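Local coordinates for protein transmembrane oligosaccharyl transferase (Archaeoglobus fulgidus, PDB 3WAJ) that belongs to the STT3/AglB family of membrane-embedded oligosaccharyl transferases, with an N-terminal helical transmembrane region of the GT-C clan and a bound zinc ion, at residues M229-G237 with M316-T324; L410-F418 with Y430-Y438. All coordinates share one frame; numbering follows the deposited sequence.

In the fold
Both contacts belong to the helical transmembrane region, and their centres lie about 23 Å apart. Interaction 1 sets the end of helix 221-234 against helix 315-332, far out, its centre about 42 Å from the centre of the chain. Interaction 2 pairs the neighbouring helices 405-420 and 429-446, deeper in the protein, its centre about 25 Å from that of the chain. The two meet directly where Phe-231 CD2 packs 3.5 Å from Ile-412 CD1, so helix 221-234 is in touch with both helix 315-332 and helix 405-420. The zinc ion, held by Asp-47, Asp-161 and His-163, is about 11 Å from the side chain of Tyr-430 in interaction 2.

Interaction 1. Residues M229-G237 with M316-T324; sequences MFFAFVLAG and MPLAVIVLT
Met-316 reaches from helix 315-332 to Phe-233 in the last turn of helix 221-234 and to Ala-236 just beyond it. This is apolar packing between two transmembrane-region helices whose short axes run roughly antiparallel, 148° between their directions and 9.0 Å apart at closest approach. From CB, which heads toward the opposite segment, the Met-316 chain runs out with CG anti to the backbone N (chi1 179°). CG lies 4.0 Å from Phe-233 CD1, and SD comes closer, 3.5 Å from the same CD1, in an oblique Met-aromatic contact. A bend at chi3 (63°) then turns CE away from the ring and brings it 3.5 Å from Ala-236 CB, beside the Phe-233 carbonyl oxygen.

Further along, Val-320 splits its two methyls: CG2 packs 3.8 Å from Phe-233 CB, while CG1 touches both Phe-230 CD1 and Val-234 CG1. Ile-321 adds CD1, 3.8 Å from Phe-230 CZ, and Thr-324 places its methyl CG2 at the edge of the Phe-230 ring, near the ring plane. The Thr-324 hydroxyl turns back instead to the Ile-321 carbonyl oxygen of its own helix. Pro-317 lies against the backbone of Val-234, its CB 3.8 Å from Val-234 CA; this is also where the two backbones are nearest.

Phe-294 of helix 278-303 meets the Phe-233 ring edge-to-face, and Met-316 also touches Ile-297 of that helix. No hydrogen bond joins the two segments, so cohesion here rests on dispersion between methyl, sulfur and ring atoms and on the fit of their shapes.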
loop_
_atom_site.group_PDB
_atom_site.type_symbol
_atom_site.label_atom_id
_atom_site.label_comp_id
_atom_site.label_asym_id
_atom_site.label_seq_id
_atom_site.Cartn_x
_atom_site.Cartn_y
_atom_site.Cartn_z
ATOM N N MET A 229 33.520 -9.388 -3.794
ATOM C CA MET A 229 34.583 -10.236 -4.308
ATOM C C MET A 229 35.266 -9.567 -5.487
ATOM O O MET A 229 36.495 -9.563 -5.576
ATOM C CB MET A 229 34.053 -11.622 -4.676
ATOM C CG MET A 229 33.392 -12.321 -3.503
ATOM S SD MET A 229 32.634 -13.884 -3.959
ATOM C CE MET A 229 34.071 -14.753 -4.592
ATOM N N PHE A 230 34.467 -8.994 -6.379
ATOM C CA PHE A 230 35.008 -8.268 -7.520
ATOM C C PHE A 230 36.102 -7.299 -7.055
ATOM O O PHE A 230 37.253 -7.406 -7.474
ATOM C CB PHE A 230 33.899 -7.509 -8.243
ATOM C CG PHE A 230 34.381 -6.705 -9.415
ATOM C CD1 PHE A 230 34.574 -7.306 -10.651
ATOM C CD2 PHE A 230 34.647 -5.348 -9.285
ATOM C CE1 PHE A 230 35.024 -6.563 -11.749
ATOM C CE2 PHE A 230 35.101 -4.598 -10.376
ATOM C CZ PHE A 230 35.285 -5.205 -11.606
ATOM N N PHE A 231 35.748 -6.396 -6.145
ATOM C CA PHE A 231 36.677 -5.369 -5.670
ATOM C C PHE A 231 37.846 -5.898 -4.829
ATOM O O PHE A 231 38.957 -5.390 -4.946
ATOM C CB PHE A 231 35.922 -4.224 -4.965
ATOM C CG PHE A 231 35.183 -3.315 -5.922
ATOM C CD1 PHE A 231 35.879 -2.560 -6.864
ATOM C CD2 PHE A 231 33.795 -3.224 -5.894
ATOM C CE1 PHE A 231 35.194 -1.727 -7.760
ATOM C CE2 PHE A 231 33.110 -2.392 -6.788
ATOM C CZ PHE A 231 33.807 -1.646 -7.714
ATOM N N ALA A 232 37.609 -6.916 -4.002
ATOM C CA ALA A 232 38.706 -7.576 -3.276
ATOM C C ALA A 232 39.737 -8.197 -4.229
ATOM O O ALA A 232 40.894 -8.408 -3.863
ATOM C CB ALA A 232 38.177 -8.621 -2.311
ATOM N N PHE A 233 39.304 -8.492 -5.449
ATOM C CA PHE A 233 40.201 -9.041 -6.454
ATOM C C PHE A 233 40.889 -7.940 -7.270
ATOM O O PHE A 233 42.117 -7.872 -7.274
ATOM C CB PHE A 233 39.479 -10.077 -7.342
ATOM C CG PHE A 233 39.378 -11.460 -6.714
ATOM C CD1 PHE A 233 40.059 -12.540 -7.262
ATOM C CD2 PHE A 233 38.605 -11.677 -5.573
ATOM C CE1 PHE A 233 39.975 -13.819 -6.691
ATOM C CE2 PHE A 233 38.514 -12.958 -4.985
ATOM C CZ PHE A 233 39.195 -14.025 -5.544
ATOM N N VAL A 234 40.129 -7.061 -7.932
ATOM C CA VAL A 234 40.779 -6.030 -8.763
ATOM C C VAL A 234 41.556 -4.987 -7.950
ATOM O O VAL A 234 42.230 -4.133 -8.520
ATOM C CB VAL A 234 39.818 -5.335 -9.752
ATOM C CG1 VAL A 234 38.963 -6.363 -10.474
ATOM C CG2 VAL A 234 38.950 -4.333 -9.023
ATOM N N LEU A 235 41.465 -5.071 -6.624
ATOM C CA LEU A 235 42.254 -4.217 -5.741
ATOM C C LEU A 235 43.162 -5.031 -4.816
ATOM O O LEU A 235 43.575 -4.545 -3.762
ATOM C CB LEU A 235 41.344 -3.293 -4.924
ATOM C CG LEU A 235 40.382 -2.450 -5.760
ATOM C CD1 LEU A 235 39.385 -1.691 -4.893
ATOM C CD2 LEU A 235 41.151 -1.493 -6.640
ATOM N N ALA A 236 43.486 -6.262 -5.214
ATOM C CA ALA A 236 44.357 -7.133 -4.410
ATOM C C ALA A 236 45.714 -6.488 -4.094
ATOM O O ALA A 236 46.418 -6.914 -3.171
ATOM C CB ALA A 236 44.546 -8.475 -5.084
ATOM N N GLY A 237 46.078 -5.478 -4.878
ATOM C CA GLY A 237 47.186 -4.610 -4.529
ATOM C C GLY A 237 46.993 -3.954 -3.168
ATOM O O GLY A 237 47.620 -4.368 -2.190
ATOM N N MET A 316 45.545 -11.518 -12.501
ATOM C CA MET A 316 44.318 -11.859 -11.805
ATOM C C MET A 316 43.206 -10.815 -11.991
ATOM O O MET A 316 42.090 -11.176 -12.391
ATOM C CB MET A 316 44.569 -12.175 -10.328
ATOM C CG MET A 316 43.299 -12.505 -9.579
ATOM S SD MET A 316 43.472 -12.192 -7.833
ATOM C CE MET A 316 43.730 -10.430 -7.905
ATOM N N PRO A 317 43.495 -9.526 -11.716
ATOM C CA PRO A 317 42.427 -8.535 -11.918
ATOM C C PRO A 317 41.887 -8.519 -13.349
ATOM O O PRO A 317 40.672 -8.418 -13.529
ATOM C CB PRO A 317 43.117 -7.213 -11.581
ATOM C CG PRO A 317 44.156 -7.595 -10.587
ATOM C CD PRO A 317 44.687 -8.910 -11.100
ATOM N N LEU A 318 42.763 -8.639 -14.343
ATOM C CA LEU A 318 42.301 -8.755 -15.727
ATOM C C LEU A 318 41.355 -9.950 -15.940
ATOM O O LEU A 318 40.302 -9.814 -16.568
ATOM C CB LEU A 318 43.478 -8.846 -16.694
ATOM C CG LEU A 318 43.054 -8.743 -18.161
ATOM C CD1 LEU A 318 43.109 -7.294 -18.638
ATOM C CD2 LEU A 318 43.895 -9.653 -19.050
ATOM N N ALA A 319 41.726 -11.116 -15.420
ATOM C CA ALA A 319 40.866 -12.302 -15.520
ATOM C C ALA A 319 39.509 -12.024 -14.892
ATOM O O ALA A 319 38.483 -12.540 -15.342
ATOM C CB ALA A 319 41.514 -13.489 -14.842
ATOM N N VAL A 320 39.515 -11.211 -13.840
ATOM C CA VAL A 320 38.284 -10.864 -13.152
ATOM C C VAL A 320 37.463 -9.887 -13.996
ATOM O O VAL A 320 36.258 -10.073 -14.158
ATOM C CB VAL A 320 38.553 -10.315 -11.726
ATOM C CG1 VAL A 320 37.271 -9.775 -11.098
ATOM C CG2 VAL A 320 39.133 -11.413 -10.852
ATOM N N ILE A 321 38.124 -8.859 -14.529
ATOM C CA ILE A 321 37.486 -7.907 -15.439
ATOM C C ILE A 321 36.829 -8.629 -16.618
ATOM O O ILE A 321 35.684 -8.340 -16.995
ATOM C CB ILE A 321 38.501 -6.909 -15.996
ATOM C CG1 ILE A 321 39.104 -6.064 -14.870
ATOM C CG2 ILE A 321 37.845 -6.032 -17.045
ATOM C CD1 ILE A 321 38.088 -5.275 -14.109
ATOM N N VAL A 322 37.566 -9.580 -17.182
ATOM C CA VAL A 322 37.099 -10.345 -18.326
ATOM C C VAL A 322 35.944 -11.248 -17.933
ATOM O O VAL A 322 34.929 -11.298 -18.628
ATOM C CB VAL A 322 38.238 -11.179 -18.926
ATOM C CG1 VAL A 322 37.691 -12.359 -19.714
ATOM C CG2 VAL A 322 39.142 -10.293 -19.784
ATOM N N LEU A 323 36.108 -11.952 -16.816
ATOM C CA LEU A 323 35.070 -12.836 -16.289
ATOM C C LEU A 323 33.727 -12.120 -16.137
ATOM O O LEU A 323 32.699 -12.634 -16.571
ATOM C CB LEU A 323 35.499 -13.423 -14.940
ATOM C CG LEU A 323 34.897 -14.749 -14.456
ATOM C CD1 LEU A 323 34.053 -14.548 -13.206
ATOM C CD2 LEU A 323 34.086 -15.442 -15.544
ATOM N N THR A 324 33.740 -10.937 -15.529
ATOM C CA THR A 324 32.510 -10.169 -15.346
ATOM C C THR A 324 31.935 -9.693 -16.679
ATOM O O THR A 324 30.717 -9.697 -16.864
ATOM C CB THR A 324 32.703 -8.952 -14.412
ATOM O OG1 THR A 324 33.411 -7.919 -15.106
ATOM C CG2 THR A 324 33.463 -9.351 -13.160
#

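Interaction 2. Residues L410-F418 with Y430-Y438; sequences LLIWAIAMF and YFAAVSAVY
Two consecutive transmembrane helices, 405-420 and 429-446, form a helical hairpin in which Trp-413 packs on Val-434 and Leu-410 on Tyr-438. The axes of segments 410-418 and 430-438 cross at -140°, with a closest approach of 10.5 Å, and Ala-414 faces Val-434 where the backbones come nearest.

The Trp-413 side chain carries its ring across to the partner helix, with CG anti to the backbone N. Val-434 CG2 sits over one face of the indole, 3.7 Å from the centroid of the six-membered ring and 25° off its normal, a CH-pi contact. At the ring edge, CH2 also meets Ala-433 CB. Helix 163-181 adds Gln-170 and Leu-174 against the same tryptophan.

Met-417 bends at chi2 and chi3 and reaches two aromatics: CG lies 3.7 Å from Phe-431 CE1, while SD makes an oblique Met-aromatic contact with Tyr-430. The Tyr-430 hydroxyl is hydrogen-bonded to Tyr-211. Phe-418 meets Phe-431 obliquely, centroids 5.3 Å apart and planes at 47°.

At the other end of the contact, Leu-410 CD2 packs 3.7 Å from Val-437 CG1. The same methyl lies 3.6 Å from Tyr-438 CZ, while Ala-414 CB sits at that ring's edge, 3.7 Å from Tyr-438 CE2.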
loop_
_atom_site.group_PDB
_atom_site.type_symbol
_atom_site.label_atom_id
_atom_site.label_comp_id
_atom_site.label_asym_id
_atom_site.label_seq_id
_atom_site.Cartn_x
_atom_site.Cartn_y
_atom_site.Cartn_z
ATOM N N LEU A 410 31.237 -2.700 3.501
ATOM C CA LEU A 410 30.184 -1.835 4.021
ATOM C C LEU A 410 29.908 -0.633 3.110
ATOM O O LEU A 410 28.747 -0.300 2.847
ATOM C CB LEU A 410 30.517 -1.382 5.445
ATOM C CG LEU A 410 29.344 -1.162 6.402
ATOM C CD1 LEU A 410 28.694 -2.490 6.823
ATOM C CD2 LEU A 410 29.829 -0.371 7.606
ATOM N N LEU A 411 30.973 0.007 2.627
ATOM C CA LEU A 411 30.850 1.143 1.709
ATOM C C LEU A 411 30.129 0.768 0.416
ATOM O O LEU A 411 29.277 1.515 -0.070
ATOM C CB LEU A 411 32.228 1.738 1.406
ATOM C CG LEU A 411 32.628 2.850 2.379
ATOM C CD1 LEU A 411 34.130 3.130 2.344
ATOM C CD2 LEU A 411 31.835 4.115 2.073
ATOM N N ILE A 412 30.487 -0.395 -0.123
ATOM C CA ILE A 412 29.891 -0.925 -1.339
ATOM C C ILE A 412 28.400 -1.141 -1.131
ATOM O O ILE A 412 27.588 -0.838 -2.002
ATOM C CB ILE A 412 30.553 -2.269 -1.725
ATOM C CG1 ILE A 412 32.012 -2.055 -2.128
ATOM C CG2 ILE A 412 29.804 -2.953 -2.861
ATOM C CD1 ILE A 412 32.712 -3.339 -2.557
ATOM N N TRP A 413 28.047 -1.681 0.029
ATOM C CA TRP A 413 26.647 -1.867 0.393
ATOM C C TRP A 413 25.930 -0.521 0.441
ATOM O O TRP A 413 24.846 -0.372 -0.112
ATOM C CB TRP A 413 26.546 -2.578 1.747
ATOM C CG TRP A 413 25.180 -2.526 2.382
ATOM C CD1 TRP A 413 24.010 -3.032 1.876
ATOM C CD2 TRP A 413 24.854 -1.963 3.659
ATOM N NE1 TRP A 413 22.980 -2.805 2.761
ATOM C CE2 TRP A 413 23.470 -2.153 3.862
ATOM C CE3 TRP A 413 25.597 -1.314 4.647
ATOM C CZ2 TRP A 413 22.816 -1.716 5.018
ATOM C CZ3 TRP A 413 24.944 -0.876 5.797
ATOM C CH2 TRP A 413 23.572 -1.080 5.971
ATOM N N ALA A 414 26.558 0.458 1.086
ATOM C CA ALA A 414 25.980 1.789 1.232
ATOM C C ALA A 414 25.785 2.494 -0.114
ATOM O O ALA A 414 24.715 3.046 -0.388
ATOM C CB ALA A 414 26.831 2.633 2.167
ATOM N N ILE A 415 26.824 2.485 -0.944
ATOM C CA ILE A 415 26.760 3.098 -2.266
ATOM C C ILE A 415 25.738 2.415 -3.171
ATOM O O ILE A 415 24.992 3.086 -3.875
ATOM C CB ILE A 415 28.131 3.089 -2.945
ATOM C CG1 ILE A 415 29.104 3.958 -2.152
ATOM C CG2 ILE A 415 28.030 3.571 -4.390
ATOM C CD1 ILE A 415 30.537 3.762 -2.578
ATOM N N ALA A 416 25.706 1.085 -3.161
ATOM C CA ALA A 416 24.741 0.348 -3.979
ATOM C C ALA A 416 23.333 0.731 -3.567
ATOM O O ALA A 416 22.455 0.918 -4.410
ATOM C CB ALA A 416 24.941 -1.143 -3.833
ATOM N N MET A 417 23.132 0.837 -2.258
ATOM C CA MET A 417 21.874 1.296 -1.693
ATOM C C MET A 417 21.530 2.660 -2.283
ATOM O O MET A 417 20.454 2.861 -2.860
ATOM C CB MET A 417 22.014 1.401 -0.170
ATOM C CG MET A 417 20.792 1.003 0.640
ATOM S SD MET A 417 20.776 -0.734 1.163
ATOM C CE MET A 417 20.562 -1.594 -0.386
ATOM N N PHE A 418 22.472 3.586 -2.139
ATOM C CA PHE A 418 22.335 4.933 -2.659
ATOM C C PHE A 418 22.056 4.951 -4.155
ATOM O O PHE A 418 21.101 5.580 -4.600
ATOM C CB PHE A 418 23.614 5.705 -2.385
ATOM C CG PHE A 418 23.425 6.865 -1.482
ATOM C CD1 PHE A 418 23.046 8.097 -1.996
ATOM C CD2 PHE A 418 23.621 6.731 -0.115
ATOM C CE1 PHE A 418 22.866 9.186 -1.160
ATOM C CE2 PHE A 418 23.444 7.812 0.732
ATOM C CZ PHE A 418 23.067 9.043 0.209
ATOM N N TYR A 430 15.474 1.001 3.787
ATOM C CA TYR A 430 16.784 0.387 3.637
ATOM C C TYR A 430 17.934 1.289 4.106
ATOM O O TYR A 430 19.025 0.798 4.425
ATOM C CB TYR A 430 16.989 -0.055 2.193
ATOM C CG TYR A 430 16.390 -1.408 1.834
ATOM C CD1 TYR A 430 16.832 -2.569 2.445
ATOM C CD2 TYR A 430 15.435 -1.523 0.848
ATOM C CE1 TYR A 430 16.322 -3.800 2.104
ATOM C CE2 TYR A 430 14.915 -2.754 0.493
ATOM C CZ TYR A 430 15.368 -3.887 1.125
ATOM O OH TYR A 430 14.866 -5.120 0.785
ATOM N N PHE A 431 17.701 2.601 4.157
ATOM C CA PHE A 431 18.756 3.525 4.583
ATOM C C PHE A 431 18.889 3.539 6.104
ATOM O O PHE A 431 19.922 3.939 6.642
ATOM C CB PHE A 431 18.513 4.948 4.045
ATOM C CG PHE A 431 18.773 5.101 2.567
ATOM C CD1 PHE A 431 19.900 4.536 1.983
ATOM C CD2 PHE A 431 17.886 5.808 1.759
ATOM C CE1 PHE A 431 20.140 4.671 0.617
ATOM C CE2 PHE A 431 18.118 5.948 0.391
ATOM C CZ PHE A 431 19.244 5.379 -0.178
ATOM N N ALA A 432 17.838 3.087 6.787
ATOM C CA ALA A 432 17.801 3.105 8.245
ATOM C C ALA A 432 19.037 2.440 8.868
ATOM O O ALA A 432 19.775 3.070 9.624
ATOM C CB ALA A 432 16.535 2.446 8.738
ATOM N N ALA A 433 19.261 1.171 8.542
ATOM C CA ALA A 433 20.439 0.464 9.030
ATOM C C ALA A 433 21.718 1.170 8.612
ATOM O O ALA A 433 22.688 1.165 9.363
ATOM C CB ALA A 433 20.454 -0.968 8.539
ATOM N N VAL A 434 21.726 1.764 7.418
ATOM C CA VAL A 434 22.909 2.483 6.953
ATOM C C VAL A 434 23.194 3.681 7.837
ATOM O O VAL A 434 24.315 3.853 8.316
ATOM C CB VAL A 434 22.780 2.993 5.505
ATOM C CG1 VAL A 434 23.990 3.862 5.153
ATOM C CG2 VAL A 434 22.651 1.850 4.532
ATOM N N SER A 435 22.177 4.507 8.055
ATOM C CA SER A 435 22.356 5.728 8.838
ATOM C C SER A 435 22.669 5.430 10.307
ATOM O O SER A 435 23.257 6.263 10.999
ATOM C CB SER A 435 21.134 6.633 8.729
ATOM O OG SER A 435 20.183 6.301 9.717
ATOM N N ALA A 436 22.296 4.237 10.776
ATOM C CA ALA A 436 22.574 3.837 12.163
ATOM C C ALA A 436 24.006 3.308 12.394
ATOM O O ALA A 436 24.572 3.478 13.479
ATOM C CB ALA A 436 21.554 2.818 12.630
ATOM N N VAL A 437 24.567 2.648 11.381
ATOM C CA VAL A 437 25.914 2.083 11.462
ATOM C C VAL A 437 26.971 3.162 11.302
ATOM O O VAL A 437 27.929 3.213 12.076
ATOM C CB VAL A 437 26.131 1.001 10.392
ATOM C CG1 VAL A 437 27.568 0.515 10.392
ATOM C CG2 VAL A 437 25.184 -0.159 10.612
ATOM N N TYR A 438 26.786 4.027 10.303
ATOM C CA TYR A 438 27.725 5.119 10.017
ATOM C C TYR A 438 27.565 6.321 10.966
ATOM O O TYR A 438 28.275 7.320 10.847
ATOM C CB TYR A 438 27.634 5.541 8.543
ATOM C CG TYR A 438 28.263 4.550 7.584
ATOM C CD1 TYR A 438 29.557 4.075 7.792
ATOM C CD2 TYR A 438 27.563 4.072 6.481
ATOM C CE1 TYR A 438 30.140 3.160 6.919
ATOM C CE2 TYR A 438 28.141 3.156 5.606
ATOM C CZ TYR A 438 29.426 2.707 5.834
ATOM O OH TYR A 438 30.003 1.808 4.974
#